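Long-range contact in transcriptional regulatory protein (Chlamydia trachomatis, PDB 3Q7R), which probably acts as an atypical OmpR/PhoB-type response regulator that activates transcription, including its own, by binding promoter DNA: residues Pro12-Phe25 with Arg38-Asp52. Sequence-based numbering, arbitrary orientation.
Sequences PKHVLLVSEHWDLF and RCTIGQQYKQELSAD
Strand 13-18, helix 22-31 and strand 37-42 make the first beta-alpha-beta unit of this CheY-like receiver domain, and here its two parallel strands pair, His14 beside Arg38 through Val18 beside Gly42. The backbone ladder begins with Arg38 N donating to Lys13 O (2.8 Å) and ends with Ser19 N donating to Gly42 O. On the face carrying His14, Leu16 and Thr40, both ring nitrogens of the imidazole are engaged. His14 CG lies anti to the backbone N (chi1 178°), which puts the ring between strand 37-42, met edge-on, and the Glu48-Ala51 turn: His14 NE2 meets Thr40 OG1 in the ring plane at 2.8 Å, in a fairly straight bond, while His14 ND1 bonds Ser50 OG at 2.8 Å in a more bent one. Glu48 OE1 approaches His14 CE1 at the ring edge, 3.2 Å away; the same carboxylate makes a weak, long salt bridge to Lys46. At the start of the strand, Asp52 grips the His14 backbone twice, its N donating to His14 O and its OD2 accepting from His14 N through the anti lone pair. Leu16 follows, its CD1 against Thr40 OG1; Leu16 CD2 lies against Lys46 CG (3.8 Å).

On the face carrying Leu17 and Ile41, which helix 22-31 covers, Ile41 packs against two aromatic rings from that helix. Ile41 CB sits over the centre of the Phe25 ring, 3.6 Å from the centroid, and Ile41 CD1 lies over the six-membered ring of Trp22. Ser19 OG accepts from His21 N in an ST turn and also bonds Glu57. At the strand ends, Gln43 bends at chi2 (72°), and its NE2, hydrogen-bonded to Ser19 O, lies 3.3 Å from Trp22 CZ2.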
ATOM      1  N   PRO A  12      -4.097  -8.664 -21.099  1.00 26.05           N
ATOM      2  CA  PRO A  12      -3.799  -7.701 -20.048  1.00 22.90           C
ATOM      3  C   PRO A  12      -4.621  -7.977 -18.784  1.00 23.92           C
ATOM      4  O   PRO A  12      -5.687  -8.612 -18.835  1.00 25.91           O
ATOM      5  CB  PRO A  12      -4.184  -6.362 -20.683  1.00 24.82           C
ATOM      6  CG  PRO A  12      -5.234  -6.716 -21.678  1.00 26.68           C
ATOM      7  CD  PRO A  12      -4.874  -8.079 -22.208  1.00 32.65           C
ATOM      8  N   LYS A  13      -4.077  -7.539 -17.665  1.00 18.90           N
ATOM      9  CA  LYS A  13      -4.796  -7.577 -16.401  1.00 17.28           C
ATOM     10  C   LYS A  13      -5.846  -6.464 -16.454  1.00 24.22           C
ATOM     11  O   LYS A  13      -5.603  -5.414 -17.023  1.00 24.49           O
ATOM     12  CB  LYS A  13      -3.838  -7.293 -15.254  1.00 22.56           C
ATOM     13  CG  LYS A  13      -2.711  -8.314 -15.111  1.00 29.89           C
ATOM     14  CD  LYS A  13      -3.173  -9.650 -14.585  1.00 37.51           C
ATOM     15  CE  LYS A  13      -1.967 -10.563 -14.199  1.00 44.47           C
ATOM     16  NZ  LYS A  13      -0.974  -9.921 -13.264  1.00 45.80           N
ATOM     17  N   HIS A  14      -6.989  -6.692 -15.841  1.00 19.47           N
ATOM     18  CA  HIS A  14      -8.061  -5.713 -15.822  1.00 18.34           C
ATOM     19  C   HIS A  14      -8.105  -5.013 -14.488  1.00 15.54           C
ATOM     20  O   HIS A  14      -8.175  -5.648 -13.421  1.00 16.18           O
ATOM     21  CB  HIS A  14      -9.441  -6.392 -16.015  1.00 19.94           C
ATOM     22  CG  HIS A  14     -10.581  -5.410 -15.956  1.00 21.30           C
ATOM     23  ND1 HIS A  14     -11.881  -5.768 -15.620  1.00 30.92           N
ATOM     24  CD2 HIS A  14     -10.620  -4.071 -16.189  1.00 19.80           C
ATOM     25  CE1 HIS A  14     -12.644  -4.692 -15.625  1.00 30.94           C
ATOM     26  NE2 HIS A  14     -11.900  -3.644 -15.980  1.00 20.35           N
ATOM     27  N   VAL A  15      -8.068  -3.696 -14.563  1.00 14.14           N
ATOM     28  CA  VAL A  15      -8.166  -2.844 -13.370  1.00 15.94           C
ATOM     29  C   VAL A  15      -9.463  -2.045 -13.438  1.00 13.85           C
ATOM     30  O   VAL A  15      -9.716  -1.392 -14.460  1.00 17.73           O
ATOM     31  CB  VAL A  15      -7.001  -1.853 -13.341  1.00 16.84           C
ATOM     32  CG1 VAL A  15      -7.104  -0.991 -12.097  1.00 20.72           C
ATOM     33  CG2 VAL A  15      -5.644  -2.639 -13.402  1.00 19.32           C
ATOM     34  N   LEU A  16     -10.294  -2.115 -12.393  1.00 13.09           N
ATOM     35  CA  LEU A  16     -11.532  -1.312 -12.354  1.00 15.22           C
ATOM     36  C   LEU A  16     -11.315  -0.198 -11.337  1.00 13.62           C
ATOM     37  O   LEU A  16     -11.021  -0.483 -10.195  1.00 15.02           O
ATOM     38  CB  LEU A  16     -12.714  -2.184 -11.911  1.00 14.05           C
ATOM     39  CG  LEU A  16     -13.991  -1.367 -11.557  1.00 17.44           C
ATOM     40  CD1 LEU A  16     -14.582  -0.643 -12.755  1.00 19.39           C
ATOM     41  CD2 LEU A  16     -15.087  -2.280 -10.867  1.00 17.65           C
ATOM     42  N   LEU A  17     -11.402   1.071 -11.766  1.00 12.37           N
ATOM     43  CA  LEU A  17     -11.319   2.219 -10.876  1.00 13.67           C
ATOM     44  C   LEU A  17     -12.728   2.622 -10.514  1.00 14.61           C
ATOM     45  O   LEU A  17     -13.530   2.917 -11.411  1.00 16.78           O
ATOM     46  CB  LEU A  17     -10.625   3.382 -11.584  1.00 12.34           C
ATOM     47  CG  LEU A  17     -10.550   4.686 -10.793  1.00 12.78           C
ATOM     48  CD1 LEU A  17      -9.567   4.551  -9.587  1.00 14.77           C
ATOM     49  CD2 LEU A  17     -10.044   5.829 -11.729  1.00 18.97           C
ATOM     50  N   VAL A  18     -13.020   2.644  -9.212  1.00 10.59           N
ATOM     51  CA  VAL A  18     -14.289   3.095  -8.685  1.00 10.78           C
ATOM     52  C   VAL A  18     -14.046   4.509  -8.141  1.00 13.53           C
ATOM     53  O   VAL A  18     -13.515   4.676  -7.045  1.00 12.60           O
ATOM     54  CB  VAL A  18     -14.782   2.168  -7.605  1.00 11.41           C
ATOM     55  CG1 VAL A  18     -16.086   2.755  -6.983  1.00 12.10           C
ATOM     56  CG2 VAL A  18     -15.057   0.743  -8.219  1.00 15.03           C
ATOM     57  N   SER A  19     -14.399   5.494  -8.958  1.00 11.79           N
ATOM     58  CA  SER A  19     -14.126   6.878  -8.664  1.00 11.98           C
ATOM     59  C   SER A  19     -14.945   7.766  -9.578  1.00 13.62           C
ATOM     60  O   SER A  19     -15.260   7.405 -10.698  1.00 15.27           O
ATOM     61  CB  SER A  19     -12.642   7.140  -8.896  1.00 14.24           C
ATOM     62  OG  SER A  19     -12.272   8.478  -8.528  1.00 13.00           O
ATOM     63  N   GLU A  20     -15.203   8.982  -9.096  1.00 12.24           N
ATOM     64  CA  GLU A  20     -15.713  10.093  -9.933  1.00 15.20           C
ATOM     65  C   GLU A  20     -14.619  10.995 -10.484  1.00 15.19           C
ATOM     66  O   GLU A  20     -14.920  11.964 -11.187  1.00 18.22           O
ATOM     67  CB  GLU A  20     -16.734  10.936  -9.175  1.00 16.01           C
ATOM     68  CG  GLU A  20     -18.001  10.093  -8.798  1.00 14.78           C
ATOM     69  CD  GLU A  20     -19.126  10.921  -8.178  1.00 16.86           C
ATOM     70  OE1 GLU A  20     -18.903  12.130  -7.883  1.00 15.65           O
ATOM     71  OE2 GLU A  20     -20.221  10.360  -7.954  1.00 16.18           O
ATOM     72  N   HIS A  21     -13.352  10.675 -10.162  1.00 13.40           N
ATOM     73  CA  HIS A  21     -12.231  11.442 -10.700  1.00 14.60           C
ATOM     74  C   HIS A  21     -11.915  10.993 -12.123  1.00 16.60           C
ATOM     75  O   HIS A  21     -10.939  10.275 -12.353  1.00 17.16           O
ATOM     76  CB  HIS A  21     -11.029  11.298  -9.758  1.00 14.10           C
ATOM     77  CG  HIS A  21     -11.190  12.085  -8.487  1.00 17.45           C
ATOM     78  ND1 HIS A  21     -11.583  11.558  -7.269  1.00 18.45           N
ATOM     79  CD2 HIS A  21     -11.061  13.422  -8.288  1.00 20.59           C
ATOM     80  CE1 HIS A  21     -11.620  12.530  -6.359  1.00 12.88           C
ATOM     81  NE2 HIS A  21     -11.323  13.669  -6.958  1.00 25.65           N
ATOM     82  N   TRP A  22     -12.769  11.400 -13.055  1.00 18.53           N
ATOM     83  CA  TRP A  22     -12.613  11.039 -14.449  1.00 16.66           C
ATOM     84  C   TRP A  22     -11.246  11.489 -15.000  1.00 16.57           C
ATOM     85  O   TRP A  22     -10.658  10.783 -15.799  1.00 19.11           O
ATOM     86  CB  TRP A  22     -13.749  11.645 -15.284  1.00 21.55           C
ATOM     87  CG  TRP A  22     -15.099  11.026 -14.975  1.00 27.94           C
ATOM     88  CD1 TRP A  22     -15.975  11.418 -13.997  1.00 35.85           C
ATOM     89  CD2 TRP A  22     -15.723   9.912 -15.639  1.00 30.52           C
ATOM     90  NE1 TRP A  22     -17.095  10.627 -14.019  1.00 31.99           N
ATOM     91  CE2 TRP A  22     -16.969   9.693 -15.015  1.00 27.56           C
ATOM     92  CE3 TRP A  22     -15.363   9.099 -16.714  1.00 26.27           C
ATOM     93  CZ2 TRP A  22     -17.847   8.703 -15.427  1.00 33.69           C
ATOM     94  CZ3 TRP A  22     -16.232   8.107 -17.117  1.00 34.76           C
ATOM     95  CH2 TRP A  22     -17.464   7.916 -16.475  1.00 37.77           C
ATOM     96  N   ASP A  23     -10.721  12.634 -14.564  1.00 18.80           N
ATOM     97  CA  ASP A  23      -9.424  13.094 -15.093  1.00 20.57           C
ATOM     98  C   ASP A  23      -8.284  12.197 -14.629  1.00 18.94           C
ATOM     99  O   ASP A  23      -7.434  11.815 -15.408  1.00 19.71           O
ATOM    100  CB  ASP A  23      -9.155  14.568 -14.734  1.00 18.05           C
ATOM    101  CG  ASP A  23      -9.379  14.895 -13.249  1.00 33.36           C
ATOM    102  OD1 ASP A  23      -9.831  14.053 -12.420  1.00 31.73           O
ATOM    103  OD2 ASP A  23      -9.083  16.064 -12.899  1.00 39.09           O
ATOM    104  N   LEU A  24      -8.307  11.796 -13.358  1.00 14.65           N
ATOM    105  CA  LEU A  24      -7.350  10.813 -12.854  1.00 15.55           C
ATOM    106  C   LEU A  24      -7.441   9.509 -13.690  1.00 18.50           C
ATOM    107  O   LEU A  24      -6.432   8.924 -14.055  1.00 19.55           O
ATOM    108  CB  LEU A  24      -7.581  10.502 -11.369  1.00 16.96           C
ATOM    109  CG  LEU A  24      -6.692   9.411 -10.757  1.00 19.18           C
ATOM    110  CD1 LEU A  24      -5.198   9.831 -10.704  1.00 21.99           C
ATOM    111  CD2 LEU A  24      -7.223   9.076  -9.340  1.00 19.50           C
ATOM    112  N   PHE A  25      -8.653   9.043 -13.949  1.00 16.12           N
ATOM    113  CA  PHE A  25      -8.855   7.849 -14.734  1.00 17.23           C
ATOM    114  C   PHE A  25      -8.239   7.933 -16.130  1.00 17.66           C
ATOM    115  O   PHE A  25      -7.433   7.047 -16.516  1.00 18.11           O
ATOM    116  CB  PHE A  25     -10.342   7.553 -14.888  1.00 19.45           C
ATOM    117  CG  PHE A  25     -10.624   6.397 -15.813  1.00 16.18           C
ATOM    118  CD1 PHE A  25     -10.212   5.097 -15.490  1.00 19.48           C
ATOM    119  CD2 PHE A  25     -11.283   6.615 -17.030  1.00 18.48           C
ATOM    120  CE1 PHE A  25     -10.501   4.041 -16.350  1.00 18.23           C
ATOM    121  CE2 PHE A  25     -11.556   5.568 -17.890  1.00 23.27           C
ATOM    122  CZ  PHE A  25     -11.158   4.265 -17.555  1.00 21.20           C
ATOM    123  N   ARG A  38      -5.674  -3.190 -18.744  1.00 20.37           N
ATOM    124  CA  ARG A  38      -6.911  -2.646 -19.341  1.00 17.60           C
ATOM    125  C   ARG A  38      -7.653  -2.003 -18.185  1.00 17.88           C
ATOM    126  O   ARG A  38      -7.930  -2.673 -17.198  1.00 21.38           O
ATOM    127  CB  ARG A  38      -7.746  -3.794 -19.900  1.00 24.46           C
ATOM    128  CG  ARG A  38      -9.064  -3.469 -20.560  1.00 35.91           C
ATOM    129  CD  ARG A  38      -9.629  -4.711 -21.314  1.00 43.95           C
ATOM    130  NE  ARG A  38      -8.750  -5.134 -22.434  1.00 50.97           N
ATOM    131  CZ  ARG A  38      -8.988  -6.154 -23.291  1.00 58.47           C
ATOM    132  NH1 ARG A  38     -10.101  -6.902 -23.170  1.00 58.70           N
ATOM    133  NH2 ARG A  38      -8.108  -6.451 -24.276  1.00 51.27           N
ATOM    134  N   CYS A  39      -7.978  -0.730 -18.313  0.62 18.80           N
ATOM    135  CA  CYS A  39      -8.629   0.003 -17.238  0.62 16.83           C
ATOM    136  C   CYS A  39     -10.044   0.380 -17.612  0.62 23.55           C
ATOM    137  O   CYS A  39     -10.316   0.759 -18.766  0.62 21.12           O
ATOM    138  CB  CYS A  39      -7.854   1.286 -16.929  0.62 19.96           C
ATOM    139  SG  CYS A  39      -6.162   0.992 -16.489  0.62 24.37           S
ATOM    140  N   THR A  40     -10.943   0.313 -16.634  1.00 19.82           N
ATOM    141  CA  THR A  40     -12.295   0.811 -16.828  1.00 16.81           C
ATOM    142  C   THR A  40     -12.682   1.522 -15.541  1.00 15.52           C
ATOM    143  O   THR A  40     -11.956   1.413 -14.546  1.00 15.96           O
ATOM    144  CB  THR A  40     -13.278  -0.324 -17.100  1.00 18.26           C
ATOM    145  OG1 THR A  40     -13.333  -1.212 -15.969  1.00 18.34           O
ATOM    146  CG2 THR A  40     -12.847  -1.099 -18.387  1.00 20.62           C
ATOM    147  N   ILE A  41     -13.795   2.255 -15.597  1.00 18.12           N
ATOM    148  CA  ILE A  41     -14.223   3.112 -14.511  1.00 16.66           C
ATOM    149  C   ILE A  41     -15.685   2.876 -14.144  1.00 17.03           C
ATOM    150  O   ILE A  41     -16.546   2.601 -15.002  1.00 18.21           O
ATOM    151  CB  ILE A  41     -13.953   4.592 -14.848  1.00 18.14           C
ATOM    152  CG1 ILE A  41     -14.080   5.487 -13.589  1.00 17.48           C
ATOM    153  CG2 ILE A  41     -14.876   5.062 -15.999  1.00 18.99           C
ATOM    154  CD1 ILE A  41     -13.807   6.992 -13.844  1.00 19.15           C
ATOM    155  N   GLY A  42     -16.004   2.977 -12.855  1.00 16.04           N
ATOM    156  CA  GLY A  42     -17.385   2.908 -12.436  1.00 15.91           C
ATOM    157  C   GLY A  42     -17.561   3.860 -11.255  1.00 15.52           C
ATOM    158  O   GLY A  42     -16.539   4.270 -10.712  1.00 14.57           O
ATOM    159  N   GLN A  43     -18.793   4.198 -10.898  1.00 14.87           N
ATOM    160  CA  GLN A  43     -19.029   5.160  -9.828  1.00 12.93           C
ATOM    161  C   GLN A  43     -19.591   4.573  -8.565  1.00 14.31           C
ATOM    162  O   GLN A  43     -20.005   5.311  -7.696  1.00 14.26           O
ATOM    163  CB  GLN A  43     -19.934   6.321 -10.346  1.00 17.01           C
ATOM    164  CG  GLN A  43     -19.136   7.300 -11.187  1.00 21.05           C
ATOM    165  CD  GLN A  43     -18.747   6.764 -12.526  1.00 21.42           C
ATOM    166  OE1 GLN A  43     -19.613   6.393 -13.348  1.00 25.63           O
ATOM    167  NE2 GLN A  43     -17.431   6.800 -12.812  1.00 22.35           N
ATOM    168  N   GLN A  44     -19.683   3.239  -8.469  1.00 14.87           N
ATOM    169  CA  GLN A  44     -20.125   2.637  -7.217  1.00 16.19           C
ATOM    170  C   GLN A  44     -19.340   1.352  -6.998  1.00 13.69           C
ATOM    171  O   GLN A  44     -18.882   0.730  -7.948  1.00 15.47           O
ATOM    172  CB  GLN A  44     -21.638   2.326  -7.209  1.00 21.87           C
ATOM    173  CG  GLN A  44     -22.140   1.125  -8.026  1.00 35.27           C
ATOM    174  CD  GLN A  44     -22.335   1.377  -9.544  1.00 59.25           C
ATOM    175  OE1 GLN A  44     -22.517   2.516  -9.973  1.00 55.09           O
ATOM    176  NE2 GLN A  44     -22.304   0.298 -10.355  1.00 59.72           N
ATOM    177  N   TYR A  45     -19.099   1.023  -5.743  1.00 13.02           N
ATOM    178  CA  TYR A  45     -18.226  -0.140  -5.483  1.00 12.69           C
ATOM    179  C   TYR A  45     -18.841  -1.430  -6.063  1.00 14.15           C
ATOM    180  O   TYR A  45     -20.032  -1.723  -5.868  1.00 15.62           O
ATOM    181  CB  TYR A  45     -17.989  -0.331  -3.966  1.00 14.13           C
ATOM    182  CG  TYR A  45     -17.197  -1.570  -3.715  1.00 12.81           C
ATOM    183  CD1 TYR A  45     -15.827  -1.586  -3.960  1.00 13.78           C
ATOM    184  CD2 TYR A  45     -17.809  -2.764  -3.340  1.00 12.52           C
ATOM    185  CE1 TYR A  45     -15.046  -2.731  -3.828  1.00 14.56           C
ATOM    186  CE2 TYR A  45     -17.060  -3.903  -3.227  1.00 14.71           C
ATOM    187  CZ  TYR A  45     -15.671  -3.899  -3.442  1.00 13.25           C
ATOM    188  OH  TYR A  45     -14.916  -5.077  -3.334  1.00 14.97           O
ATOM    189  N   LYS A  46     -17.995  -2.166  -6.751  1.00 11.08           N
ATOM    190  CA  LYS A  46     -18.334  -3.530  -7.206  1.00 10.86           C
ATOM    191  C   LYS A  46     -17.045  -4.218  -7.580  1.00 12.27           C
ATOM    192  O   LYS A  46     -15.943  -3.635  -7.515  1.00 13.27           O
ATOM    193  CB  LYS A  46     -19.280  -3.458  -8.400  1.00 14.63           C
ATOM    194  CG  LYS A  46     -18.581  -2.785  -9.575  1.00 13.71           C
ATOM    195  CD  LYS A  46     -19.436  -2.615 -10.895  1.00 24.08           C
ATOM    196  CE  LYS A  46     -20.016  -3.814 -11.423  1.00 33.76           C
ATOM    197  NZ  LYS A  46     -20.570  -3.516 -12.814  1.00 25.44           N
ATOM    198  N   GLN A  47     -17.167  -5.499  -7.924  1.00 12.47           N
ATOM    199  CA  GLN A  47     -16.115  -6.167  -8.669  1.00 13.49           C
ATOM    200  C   GLN A  47     -16.741  -6.670  -9.975  1.00 18.05           C
ATOM    201  O   GLN A  47     -17.965  -6.574 -10.175  1.00 16.80           O
ATOM    202  CB  GLN A  47     -15.471  -7.333  -7.895  1.00 14.76           C
ATOM    203  CG  GLN A  47     -15.094  -6.884  -6.479  1.00 15.35           C
ATOM    204  CD  GLN A  47     -14.277  -7.880  -5.747  1.00 17.40           C
ATOM    205  OE1 GLN A  47     -14.340  -9.085  -6.040  1.00 17.67           O
ATOM    206  NE2 GLN A  47     -13.588  -7.427  -4.705  1.00 17.01           N
ATOM    207  N   GLU A  48     -15.882  -7.087 -10.888  1.00 16.41           N
ATOM    208  CA  GLU A  48     -16.305  -7.687 -12.158  1.00 15.72           C
ATOM    209  C   GLU A  48     -15.549  -8.992 -12.313  1.00 15.00           C
ATOM    210  O   GLU A  48     -14.493  -9.166 -11.705  1.00 14.13           O
ATOM    211  CB  GLU A  48     -16.050  -6.732 -13.339  1.00 19.04           C
ATOM    212  CG  GLU A  48     -17.020  -5.581 -13.329  1.00 19.01           C
ATOM    213  CD  GLU A  48     -16.818  -4.536 -14.394  1.00 31.78           C
ATOM    214  OE1 GLU A  48     -15.812  -4.602 -15.106  1.00 31.05           O
ATOM    215  OE2 GLU A  48     -17.702  -3.642 -14.506  1.00 31.91           O
ATOM    216  N   LEU A  49     -16.105  -9.926 -13.093  1.00 17.97           N
ATOM    217  CA  LEU A  49     -15.489 -11.230 -13.259  1.00 17.18           C
ATOM    218  C   LEU A  49     -14.067 -11.146 -13.746  1.00 16.91           C
ATOM    219  O   LEU A  49     -13.244 -11.980 -13.368  1.00 17.50           O
ATOM    220  CB  LEU A  49     -16.274 -12.092 -14.260  1.00 19.58           C
ATOM    221  CG  LEU A  49     -17.629 -12.497 -13.726  1.00 19.10           C
ATOM    222  CD1 LEU A  49     -18.455 -13.134 -14.880  1.00 21.30           C
ATOM    223  CD2 LEU A  49     -17.459 -13.499 -12.571  1.00 18.64           C
ATOM    224  N   SER A  50     -13.798 -10.174 -14.621  1.00 16.24           N
ATOM    225  CA  SER A  50     -12.471 -10.003 -15.173  1.00 16.05           C
ATOM    226  C   SER A  50     -11.533  -9.205 -14.315  1.00 17.11           C
ATOM    227  O   SER A  50     -10.359  -9.172 -14.605  1.00 20.06           O
ATOM    228  CB  SER A  50     -12.557  -9.356 -16.544  1.00 17.06           C
ATOM    229  OG  SER A  50     -13.190  -8.090 -16.438  1.00 20.42           O
ATOM    230  N   ALA A  51     -12.038  -8.545 -13.266  1.00 17.02           N
ATOM    231  CA  ALA A  51     -11.185  -7.599 -12.544  1.00 16.77           C
ATOM    232  C   ALA A  51     -10.146  -8.335 -11.704  1.00 18.12           C
ATOM    233  O   ALA A  51     -10.464  -9.166 -10.855  1.00 22.60           O
ATOM    234  CB  ALA A  51     -12.037  -6.725 -11.652  1.00 17.25           C
ATOM    235  N   ASP A  52      -8.897  -8.028 -11.977  1.00 15.42           N
ATOM    236  CA  ASP A  52      -7.783  -8.460 -11.124  1.00 18.30           C
ATOM    237  C   ASP A  52      -7.622  -7.519  -9.936  1.00 21.97           C
ATOM    238  O   ASP A  52      -7.296  -7.962  -8.811  1.00 21.44           O
ATOM    239  CB  ASP A  52      -6.496  -8.483 -11.933  1.00 21.42           C
ATOM    240  CG  ASP A  52      -6.581  -9.504 -13.068  1.00 23.46           C
ATOM    241  OD1 ASP A  52      -6.654 -10.696 -12.729  1.00 27.64           O
ATOM    242  OD2 ASP A  52      -6.625  -9.104 -14.234  1.00 23.42           O
TER